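Local coordinates for protein cytosol aminopeptidase (Coxiella burnetii, PDB 3IJ3) that probably acts as a manganese-dependent aminopeptidase of the M17 family, removing residues from the N-termini of peptides, at residues 277-282 with 450-455. Residues are numbered along the deposited sequence; the frame is centred on the assembly and turned at random.
Sequences AAHALG and IFAWNL
The imidazole of H279 and the end of the I450 side chain meet in a CH-pi contact in the catalytic domain of this M17 aminopeptidase, where helix 275-289 packs against the mixed beta-sheet beside strand 445-454. I450 CD1 sits over the middle of the ring, 3.3 Å from the H279 ring centroid and only 8° off its normal. The methyl is almost equally far from all five ring atoms, nearest to ND1 and CE1 (I450 CD1 to H279 ND1 3.4 Å). Two torsions bring it there: CG1 of I450 lies between the backbone N and the carbonyl carbon (chi1 61°), and the chain beyond is extended (chi2 174°), placing CD1 over the ring face. H279 comes from the opposite direction.

ND1 of H279 hydrogen-bonds to the carbonyl O of G275, one turn back on the same helix, and NE2 to the backbone N of M468, an amide donor; together they fix the rotation of the buried ring. This pairing is consistent with a neutral imidazole carrying its proton on ND1. I173 of helix 157-178 also touches H279. Past the I450 methyl, the backbone of A452 takes up a left-handed conformation, and its CB approaches the ring obliquely, 4.0 Å from H279 CE1.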
loop_
_atom_site.group_PDB
_atom_site.type_symbol
_atom_site.label_atom_id
_atom_site.label_comp_id
_atom_site.label_asym_id
_atom_site.label_seq_id
_atom_site.Cartn_x
_atom_site.Cartn_y
_atom_site.Cartn_z
ATOM N N ALA A 277 -24.458 21.329 -3.342
ATOM C CA ALA A 277 -25.818 21.671 -2.943
ATOM C C ALA A 277 -25.796 23.023 -2.239
ATOM O O ALA A 277 -26.665 23.888 -2.478
ATOM C CB ALA A 277 -26.400 20.596 -2.002
ATOM N N ALA A 278 -24.823 23.214 -1.348
ATOM C CA ALA A 278 -24.732 24.510 -0.625
ATOM C C ALA A 278 -24.536 25.664 -1.606
ATOM O O ALA A 278 -25.151 26.743 -1.458
ATOM C CB ALA A 278 -23.635 24.474 0.424
ATOM N N HIS A 279 -23.672 25.454 -2.596
ATOM C CA HIS A 279 -23.423 26.470 -3.635
ATOM C C HIS A 279 -24.664 26.765 -4.450
ATOM O O HIS A 279 -24.977 27.937 -4.725
ATOM C CB HIS A 279 -22.279 26.040 -4.560
ATOM C CG HIS A 279 -20.931 26.320 -3.996
ATOM N ND1 HIS A 279 -20.425 25.656 -2.888
ATOM C CD2 HIS A 279 -19.996 27.217 -4.360
ATOM C CE1 HIS A 279 -19.226 26.138 -2.613
ATOM N NE2 HIS A 279 -18.946 27.088 -3.486
ATOM N N ALA A 280 -25.353 25.707 -4.888
ATOM C CA ALA A 280 -26.566 25.889 -5.683
ATOM C C ALA A 280 -27.627 26.635 -4.850
ATOM O O ALA A 280 -28.284 27.554 -5.349
ATOM C CB ALA A 280 -27.087 24.536 -6.192
ATOM N N LEU A 281 -27.770 26.267 -3.567
ATOM C CA LEU A 281 -28.708 26.969 -2.688
ATOM C C LEU A 281 -28.291 28.436 -2.499
ATOM O O LEU A 281 -29.126 29.344 -2.542
ATOM C CB LEU A 281 -28.796 26.265 -1.322
ATOM C CG LEU A 281 -29.673 26.955 -0.282
ATOM C CD1 LEU A 281 -31.129 27.163 -0.798
ATOM C CD2 LEU A 281 -29.654 26.177 1.049
ATOM N N GLY A 282 -26.990 28.684 -2.323
ATOM C CA GLY A 282 -26.506 30.065 -2.127
ATOM C C GLY A 282 -26.736 30.935 -3.355
ATOM O O GLY A 282 -27.213 32.079 -3.235
ATOM N N ILE A 450 -15.952 21.781 -7.927
ATOM C CA ILE A 450 -15.341 22.655 -6.916
ATOM C C ILE A 450 -14.816 21.878 -5.703
ATOM O O ILE A 450 -15.304 20.779 -5.412
ATOM C CB ILE A 450 -16.397 23.685 -6.418
ATOM C CG1 ILE A 450 -17.588 22.959 -5.781
ATOM C CG2 ILE A 450 -16.882 24.593 -7.551
ATOM C CD1 ILE A 450 -18.625 23.896 -5.135
ATOM N N PHE A 451 -13.839 22.443 -5.010
ATOM C CA PHE A 451 -13.299 21.773 -3.817
ATOM C C PHE A 451 -14.104 22.189 -2.547
ATOM O O PHE A 451 -14.267 21.395 -1.622
ATOM C CB PHE A 451 -11.809 22.057 -3.724
ATOM C CG PHE A 451 -11.116 21.323 -2.620
ATOM C CD1 PHE A 451 -10.984 19.960 -2.663
ATOM C CD2 PHE A 451 -10.545 22.005 -1.572
ATOM C CE1 PHE A 451 -10.344 19.274 -1.646
ATOM C CE2 PHE A 451 -9.886 21.310 -0.569
ATOM C CZ PHE A 451 -9.796 19.958 -0.617
ATOM N N ALA A 452 -14.586 23.436 -2.524
ATOM C CA ALA A 452 -15.466 23.955 -1.466
ATOM C C ALA A 452 -14.877 23.937 -0.072
ATOM O O ALA A 452 -15.609 23.816 0.891
ATOM C CB ALA A 452 -16.819 23.187 -1.483
ATOM N N TRP A 453 -13.558 24.120 0.038
ATOM C CA TRP A 453 -12.884 24.050 1.319
ATOM C C TRP A 453 -11.552 24.784 1.302
ATOM O O TRP A 453 -10.873 24.799 0.268
ATOM C CB TRP A 453 -12.638 22.559 1.628
ATOM C CG TRP A 453 -12.117 22.214 2.991
ATOM C CD1 TRP A 453 -10.813 22.130 3.374
ATOM C CD2 TRP A 453 -12.892 21.878 4.144
ATOM N NE1 TRP A 453 -10.725 21.764 4.700
ATOM C CE2 TRP A 453 -11.989 21.608 5.193
ATOM C CE3 TRP A 453 -14.261 21.777 4.393
ATOM C CZ2 TRP A 453 -12.411 21.236 6.452
ATOM C CZ3 TRP A 453 -14.671 21.409 5.650
ATOM C CH2 TRP A 453 -13.760 21.173 6.668
ATOM N N ASN A 454 -11.229 25.434 2.414
ATOM C CA ASN A 454 -9.952 26.067 2.634
ATOM C C ASN A 454 -9.112 25.120 3.505
ATOM O O ASN A 454 -9.415 24.911 4.691
ATOM C CB ASN A 454 -10.092 27.396 3.377
ATOM C CG ASN A 454 -10.860 28.435 2.578
ATOM O OD1 ASN A 454 -10.642 28.582 1.365
ATOM N ND2 ASN A 454 -11.729 29.206 3.263
ATOM N N LEU A 455 -8.040 24.583 2.941
ATOM C CA LEU A 455 -7.141 23.704 3.698
ATOM C C LEU A 455 -6.261 24.488 4.677
ATOM O O LEU A 455 -5.864 23.977 5.707
ATOM C CB LEU A 455 -6.251 22.937 2.728
ATOM C CG LEU A 455 -6.981 21.886 1.901
ATOM C CD1 LEU A 455 -6.173 21.473 0.693
ATOM C CD2 LEU A 455 -7.346 20.675 2.785
#